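Local coordinates for protein ribosomal large subunit pseudouridine synthase D (Escherichia coli, PDB 1PRZ) that converts specific uridines of 23S ribosomal RNA into pseudouridines, at residues 94-99 and 206-211; 109-114 and 163-168; 133-138 and 153-158. All coordinates share one frame; numbering follows the deposited sequence.

How the contacts relate
The three contacts share one large antiparallel sheet. Contact 1 pairs strand 94-102 with strand 205-213; contact 3 covers the open end of the neighbouring hairpin, its centre about 12 Å from that of contact 1, and the two are joined by a salt bridge of 2.7 Å between Glu96 OE2 and Arg153 NE. Contact 2 brings helix 161-168 onto strand 109-117, its centre about 8 Å from that of contact 3, and Thr110 OG1 lies 2.8 Å from His137 ND1 between them. The side chain of Asp65, the probable catalytic residue, is about 8 Å from that of Tyr97 and about 9 and 11 Å from those of Leu154 and Met166; Arg163 of contact 2 salt-bridges it.

Contact 1 of 3, residues 94-99 and 206-211; sequences TREYEA and HATMLR
Glu96 and Met209 both set out with CG anti to the backbone N (chi1 -178° and 179°), but the glutamate then runs on extended while the selenomethionine bends at its next two torsions. That bend folds the Met209 methyl back over the glutamate, with CE 3.7 Å from Glu96 OE1, and CE also lies 4.0 Å from Thr94 CG2. The carboxylate is buried, and its OE2 is paired with Arg153 of the neighbouring strand and Arg139 of the one beyond. On the opposite face of the sheet, Ala207 CA sits over the Tyr97 ring, 4.1 Å from the ring centroid, in a CH-pi contact, while Ala207 CB touches CE1 of the same ring. Further along, Leu210 CD1 lies alongside Arg95 CG.

The backbones are antiparallel. Thr94 and Arg211 exchange two hydrogen bonds, as do Glu98 and His206. Between these pairs, Glu96 N gives a good bond to Met209 O (2.9 Å), but Glu96 O faces both Thr208 N and Met209 N and gets only a weak bond from each. At this doubled position Thr208 points toward the partner strand, its CG2 3.5 Å from Glu96 O. A water donates to Glu98 OE1, which is also salt-bridged to Arg151, and links it to Thr208 OG1. Thr208 and Met209 opposite Glu96 make a classic beta bulge, set within the central antiparallel sheet of the pseudouridine synthase fold.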
# COMPACT_ATOMS: atom_id res chain seq x y z
N THR A 94 11.76 5.23 -4.76
CA THR A 94 11.39 5.12 -3.34
C THR A 94 9.86 5.03 -3.19
O THR A 94 9.11 5.91 -3.64
CB THR A 94 11.86 6.35 -2.55
OG1 THR A 94 13.28 6.49 -2.71
CG2 THR A 94 11.50 6.19 -1.07
N ARG A 95 9.40 3.95 -2.55
CA ARG A 95 7.97 3.77 -2.30
C ARG A 95 7.78 3.59 -0.79
O ARG A 95 8.11 2.54 -0.24
CB ARG A 95 7.43 2.56 -3.07
CG ARG A 95 7.34 2.80 -4.58
CD ARG A 95 7.00 1.52 -5.32
NE ARG A 95 8.12 0.59 -5.43
CZ ARG A 95 8.05 -0.60 -6.05
NH1 ARG A 95 6.91 -0.99 -6.61
NH2 ARG A 95 9.12 -1.40 -6.11
N GLU A 96 7.28 4.64 -0.14
CA GLU A 96 7.07 4.59 1.31
C GLU A 96 5.60 4.35 1.65
O GLU A 96 4.71 4.84 0.96
CB GLU A 96 7.59 5.89 1.93
CG GLU A 96 7.49 5.94 3.43
CD GLU A 96 8.16 7.18 3.97
OE1 GLU A 96 7.54 8.28 3.87
OE2 GLU A 96 9.31 7.04 4.45
N TYR A 97 5.36 3.60 2.72
CA TYR A 97 4.01 3.25 3.14
C TYR A 97 3.79 3.55 4.59
O TYR A 97 4.74 3.55 5.36
CB TYR A 97 3.77 1.76 3.02
CG TYR A 97 3.64 1.26 1.63
CD1 TYR A 97 2.38 0.94 1.13
CD2 TYR A 97 4.76 1.07 0.80
CE1 TYR A 97 2.22 0.42 -0.15
CE2 TYR A 97 4.61 0.55 -0.50
CZ TYR A 97 3.34 0.23 -0.95
OH TYR A 97 3.13 -0.35 -2.18
N GLU A 98 2.54 3.84 4.94
CA GLU A 98 2.16 4.00 6.33
C GLU A 98 1.21 2.81 6.58
O GLU A 98 0.39 2.47 5.72
CB GLU A 98 1.40 5.30 6.58
CG GLU A 98 1.02 5.40 8.03
CD GLU A 98 1.26 6.77 8.61
OE1 GLU A 98 2.35 7.37 8.38
OE2 GLU A 98 0.34 7.25 9.31
N ALA A 99 1.32 2.19 7.75
CA ALA A 99 0.52 1.02 8.04
C ALA A 99 0.23 0.97 9.52
O ALA A 99 0.93 1.58 10.33
CB ALA A 99 1.29 -0.26 7.64
N HIS A 206 -1.19 2.09 3.32
CA HIS A 206 -1.32 3.24 2.39
C HIS A 206 0.02 3.65 1.77
O HIS A 206 0.98 3.86 2.51
CB HIS A 206 -1.89 4.43 3.18
CG HIS A 206 -1.98 5.70 2.41
ND1 HIS A 206 -2.82 5.85 1.33
CD2 HIS A 206 -1.35 6.89 2.57
CE1 HIS A 206 -2.71 7.08 0.86
NE2 HIS A 206 -1.82 7.73 1.59
N ALA A 207 0.08 3.75 0.44
CA ALA A 207 1.31 4.16 -0.26
C ALA A 207 1.31 5.69 -0.14
O ALA A 207 0.67 6.40 -0.92
CB ALA A 207 1.26 3.70 -1.74
N THR A 208 2.04 6.15 0.86
CA THR A 208 2.08 7.53 1.26
C THR A 208 3.05 8.51 0.58
O THR A 208 2.77 9.70 0.51
CB THR A 208 2.25 7.55 2.82
OG1 THR A 208 1.81 8.82 3.33
CG2 THR A 208 3.71 7.28 3.21
N MSE A 209 4.18 8.02 0.08
CA MSE A 209 5.18 8.89 -0.55
C MSE A 209 5.85 8.11 -1.68
O MSE A 209 6.05 6.89 -1.58
CB MSE A 209 6.22 9.36 0.50
CG MSE A 209 7.33 10.26 -0.07
SE MSE A 209 8.81 9.20 -0.68
CE MSE A 209 9.78 9.10 1.03
N LEU A 210 6.18 8.81 -2.75
CA LEU A 210 6.78 8.20 -3.91
C LEU A 210 7.82 9.19 -4.43
O LEU A 210 7.51 10.35 -4.65
CB LEU A 210 5.70 7.96 -4.95
CG LEU A 210 6.19 7.47 -6.29
CD1 LEU A 210 6.84 6.12 -6.10
CD2 LEU A 210 5.00 7.38 -7.24
N ARG A 211 9.05 8.72 -4.61
CA ARG A 211 10.09 9.61 -5.09
C ARG A 211 10.86 8.91 -6.23
O ARG A 211 11.11 7.70 -6.18
CB ARG A 211 11.01 9.99 -3.92
CG ARG A 211 12.14 10.93 -4.27
CD ARG A 211 13.22 10.84 -3.17
NE ARG A 211 12.74 11.42 -1.93
CZ ARG A 211 13.03 10.96 -0.70
NH1 ARG A 211 13.79 9.89 -0.56
NH2 ARG A 211 12.55 11.60 0.37
O HOH W 1 2.71 9.36 6.14

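Contact 2 of 3, residues 109-114 and 163-168; sequences GTVDEP and RVHMAH
Val111 reaches the helix with both of its methyl groups. With CG1 anti to the backbone N (chi1 177°), that methyl is set over the centre of the His165 imidazole, 3.5 Å from the ring centroid and only 13° off the ring normal, a close CH-pi contact. The other methyl, CG2, meets Met166 instead. The selenomethionine leaves the helix pointing away from the strand, yet bends at chi2 and chi3 bring its CE round to 3.9 Å from Val111 CG2.

His165 ND1 is buried with no polar partner in the model; NE2 makes a weak hydrogen bond to Ala134 O. One helical turn on, His168 (CG anti to the backbone N, chi1 179°) comes up against Glu113. Glu113 CG, anti to the carbonyl carbon, lies 4.1 Å from His168 NE2; the chi2 bend then directs the carboxylate, whose OE2 stays 4.4 Å from that nitrogen, too far for a salt bridge, though a charged imidazole would probably feel it. Strand 125-127 adds Val127 against both histidines and Glu113. The whole is a helix laid by its side chains across one face of the catalytic domain's antiparallel sheet; its Arg163 salt-bridges the probable catalytic Asp65.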
# COMPACT_ATOMS: atom_id res chain seq x y z
N GLY A 109 13.00 -2.14 12.04
CA GLY A 109 13.93 -3.13 11.53
C GLY A 109 13.80 -3.43 10.05
O GLY A 109 13.29 -2.62 9.25
N THR A 110 14.29 -4.61 9.67
CA THR A 110 14.25 -5.03 8.28
C THR A 110 13.84 -6.47 8.21
O THR A 110 14.25 -7.28 9.04
CB THR A 110 15.64 -4.89 7.60
OG1 THR A 110 16.03 -3.52 7.60
CG2 THR A 110 15.60 -5.38 6.14
N VAL A 111 12.97 -6.77 7.26
CA VAL A 111 12.57 -8.14 7.05
C VAL A 111 13.17 -8.45 5.70
O VAL A 111 12.84 -7.83 4.69
CB VAL A 111 11.05 -8.36 6.99
CG1 VAL A 111 10.80 -9.83 6.68
CG2 VAL A 111 10.39 -7.98 8.33
N ASP A 112 14.09 -9.40 5.70
CA ASP A 112 14.77 -9.82 4.49
C ASP A 112 14.53 -11.33 4.42
O ASP A 112 15.29 -12.09 4.99
CB ASP A 112 16.27 -9.53 4.61
CG ASP A 112 17.04 -9.91 3.36
OD1 ASP A 112 16.57 -10.78 2.59
OD2 ASP A 112 18.14 -9.34 3.16
N GLU A 113 13.45 -11.73 3.74
CA GLU A 113 13.06 -13.14 3.59
C GLU A 113 12.36 -13.28 2.24
O GLU A 113 11.47 -12.49 1.93
CB GLU A 113 12.09 -13.53 4.70
CG GLU A 113 12.58 -13.22 6.12
CD GLU A 113 13.63 -14.19 6.62
OE1 GLU A 113 13.93 -15.18 5.90
OE2 GLU A 113 14.15 -13.98 7.74
N PRO A 114 12.74 -14.29 1.44
CA PRO A 114 12.14 -14.50 0.11
C PRO A 114 10.63 -14.81 0.18
O PRO A 114 10.12 -15.28 1.19
CB PRO A 114 12.94 -15.68 -0.47
CG PRO A 114 14.21 -15.70 0.35
CD PRO A 114 13.72 -15.35 1.74
N ARG A 163 2.33 -6.97 3.51
CA ARG A 163 1.40 -7.77 4.28
C ARG A 163 1.98 -9.12 4.74
O ARG A 163 1.78 -9.51 5.90
CB ARG A 163 0.14 -8.04 3.47
CG ARG A 163 -0.71 -6.87 3.23
CD ARG A 163 -2.12 -7.44 2.96
NE ARG A 163 -2.40 -7.48 1.58
CZ ARG A 163 -3.40 -8.15 1.05
NH1 ARG A 163 -4.26 -8.87 1.78
NH2 ARG A 163 -3.55 -8.04 -0.24
N VAL A 164 2.67 -9.83 3.84
CA VAL A 164 3.20 -11.14 4.24
C VAL A 164 4.43 -11.01 5.14
O VAL A 164 4.58 -11.78 6.08
CB VAL A 164 3.49 -12.06 3.02
CG1 VAL A 164 4.73 -11.62 2.27
CG2 VAL A 164 3.68 -13.51 3.53
N HIS A 165 5.25 -9.98 4.92
CA HIS A 165 6.42 -9.79 5.78
C HIS A 165 6.00 -9.44 7.19
O HIS A 165 6.57 -9.95 8.16
CB HIS A 165 7.34 -8.70 5.23
CG HIS A 165 8.39 -9.21 4.30
ND1 HIS A 165 8.62 -10.56 4.11
CD2 HIS A 165 9.30 -8.56 3.53
CE1 HIS A 165 9.62 -10.72 3.27
NE2 HIS A 165 10.06 -9.53 2.90
N MSE A 166 5.00 -8.55 7.31
CA MSE A 166 4.54 -8.17 8.64
C MSE A 166 3.91 -9.39 9.31
O MSE A 166 4.16 -9.67 10.49
CB MSE A 166 3.55 -7.00 8.56
CG MSE A 166 4.23 -5.65 8.18
SE MSE A 166 5.73 -5.12 9.40
CE MSE A 166 7.21 -5.80 8.34
N ALA A 167 3.07 -10.11 8.58
CA ALA A 167 2.48 -11.29 9.19
C ALA A 167 3.59 -12.26 9.64
O ALA A 167 3.47 -12.88 10.69
CB ALA A 167 1.54 -11.99 8.22
N HIS A 168 4.64 -12.36 8.83
CA HIS A 168 5.78 -13.25 9.10
C HIS A 168 6.39 -12.95 10.45
O HIS A 168 6.70 -13.86 11.20
CB HIS A 168 6.85 -13.12 8.00
CG HIS A 168 8.06 -13.99 8.24
ND1 HIS A 168 8.03 -15.36 8.09
CD2 HIS A 168 9.30 -13.68 8.69
CE1 HIS A 168 9.21 -15.86 8.44
NE2 HIS A 168 9.99 -14.86 8.81

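Contact 3 of 3, residues 133-138 and 153-158; sequences PAVTHY and RLETGR
Arg158 reaches over to Pro133 and Ala134. From CB, chi1 sets CG anti to the carbonyl carbon and 3.9 Å from Ala134 CB, and the bend at chi2 (-62°) then carries CD past Pro133 O. That carbonyl oxygen takes two bent hydrogen bonds side-on, from NE and from NH2 of Arg158, each 2.8 Å; NH2 lies on a lone pair in the carbonyl plane, whereas NE is tilted from it. NH2 also touches the proline ring, 3.5 Å from Pro133 CG. A leucine here has no N-H to offer Pro133 O, and the loop leading into strand 135-143 would probably be less firmly tied.

Thr156 OG1 accepts from Val135 N at 3.0 Å. Glu155 leans across Val135 to His137, where NE2 donates almost straight (168°) to Glu155 OE1 at 2.8 Å; the oxygen lies in the ring plane, but is approached on its anti side and 34° out of the carboxylate plane. Arg153 and His137 close the ladder with two backbone bonds. This open end of the hairpin of strands 135-143 and 147-154 is flanked by strands 109-117 and 94-102, with helix 161-168 packed on the face of Thr136 and Leu154 and its Gln161 bonded to Thr136 and Thr156.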
# COMPACT_ATOMS: atom_id res chain seq x y z
N PRO A 133 13.76 -13.11 -3.69
CA PRO A 133 14.26 -12.26 -2.60
C PRO A 133 13.37 -11.05 -2.34
O PRO A 133 12.89 -10.40 -3.26
CB PRO A 133 15.68 -11.85 -3.06
CG PRO A 133 15.69 -12.14 -4.59
CD PRO A 133 14.85 -13.43 -4.63
N ALA A 134 13.15 -10.75 -1.07
CA ALA A 134 12.31 -9.62 -0.72
C ALA A 134 12.86 -8.95 0.53
O ALA A 134 13.25 -9.61 1.50
CB ALA A 134 10.88 -10.08 -0.49
N VAL A 135 12.88 -7.63 0.51
CA VAL A 135 13.42 -6.86 1.62
C VAL A 135 12.46 -5.70 1.89
O VAL A 135 12.14 -4.92 0.98
CB VAL A 135 14.83 -6.29 1.28
CG1 VAL A 135 15.37 -5.46 2.45
CG2 VAL A 135 15.82 -7.43 0.97
N THR A 136 12.00 -5.62 3.14
CA THR A 136 11.11 -4.56 3.59
C THR A 136 11.73 -3.91 4.81
O THR A 136 12.12 -4.60 5.74
CB THR A 136 9.75 -5.10 4.05
OG1 THR A 136 9.09 -5.74 2.95
CG2 THR A 136 8.87 -3.94 4.59
N HIS A 137 11.81 -2.58 4.80
CA HIS A 137 12.37 -1.85 5.95
C HIS A 137 11.21 -1.18 6.65
O HIS A 137 10.33 -0.65 5.98
CB HIS A 137 13.36 -0.76 5.49
CG HIS A 137 14.52 -1.31 4.71
ND1 HIS A 137 15.41 -2.20 5.25
CD2 HIS A 137 14.88 -1.15 3.41
CE1 HIS A 137 16.27 -2.58 4.32
NE2 HIS A 137 15.97 -1.96 3.20
N TYR A 138 11.22 -1.20 7.98
CA TYR A 138 10.13 -0.58 8.73
C TYR A 138 10.60 0.17 9.97
O TYR A 138 11.60 -0.21 10.60
CB TYR A 138 9.08 -1.64 9.10
CG TYR A 138 9.56 -2.74 10.03
CD1 TYR A 138 9.31 -2.68 11.41
CD2 TYR A 138 10.27 -3.82 9.54
CE1 TYR A 138 9.77 -3.68 12.28
CE2 TYR A 138 10.72 -4.84 10.41
CZ TYR A 138 10.46 -4.76 11.77
OH TYR A 138 10.87 -5.76 12.61
N ARG A 153 9.50 1.03 3.84
CA ARG A 153 10.03 1.34 2.52
C ARG A 153 10.35 0.04 1.83
O ARG A 153 10.93 -0.87 2.43
CB ARG A 153 11.28 2.23 2.60
CG ARG A 153 10.90 3.61 3.02
CD ARG A 153 11.92 4.65 2.70
NE ARG A 153 11.49 5.92 3.28
CZ ARG A 153 12.24 7.01 3.32
NH1 ARG A 153 13.47 6.96 2.81
NH2 ARG A 153 11.80 8.10 3.94
N LEU A 154 9.92 -0.03 0.57
CA LEU A 154 10.09 -1.18 -0.29
C LEU A 154 11.42 -1.13 -1.05
O LEU A 154 11.67 -0.19 -1.81
CB LEU A 154 8.93 -1.23 -1.32
CG LEU A 154 7.50 -1.60 -0.85
CD1 LEU A 154 6.53 -1.54 -2.06
CD2 LEU A 154 7.47 -2.99 -0.24
N GLU A 155 12.28 -2.14 -0.83
CA GLU A 155 13.54 -2.24 -1.56
C GLU A 155 13.17 -3.06 -2.81
O GLU A 155 13.60 -2.76 -3.95
CB GLU A 155 14.59 -2.96 -0.70
CG GLU A 155 16.00 -2.79 -1.22
CD GLU A 155 17.06 -3.24 -0.24
OE1 GLU A 155 17.22 -2.60 0.82
OE2 GLU A 155 17.75 -4.25 -0.51
N THR A 156 12.39 -4.12 -2.57
CA THR A 156 11.84 -4.99 -3.62
C THR A 156 10.30 -4.74 -3.58
O THR A 156 9.80 -4.17 -2.61
CB THR A 156 12.10 -6.50 -3.36
OG1 THR A 156 11.64 -6.87 -2.06
CG2 THR A 156 13.59 -6.84 -3.48
N GLY A 157 9.57 -5.16 -4.61
CA GLY A 157 8.13 -4.95 -4.60
C GLY A 157 7.29 -6.19 -4.95
O GLY A 157 6.43 -6.13 -5.83
N ARG A 158 7.52 -7.30 -4.25
CA ARG A 158 6.76 -8.52 -4.54
C ARG A 158 5.28 -8.45 -4.13
O ARG A 158 4.83 -7.55 -3.38
CB ARG A 158 7.38 -9.73 -3.83
CG ARG A 158 8.90 -9.82 -3.87
CD ARG A 158 9.46 -9.94 -5.27
NE ARG A 158 10.88 -10.29 -5.22
CZ ARG A 158 11.71 -10.22 -6.25
NH1 ARG A 158 11.26 -9.81 -7.43
NH2 ARG A 158 12.99 -10.55 -6.10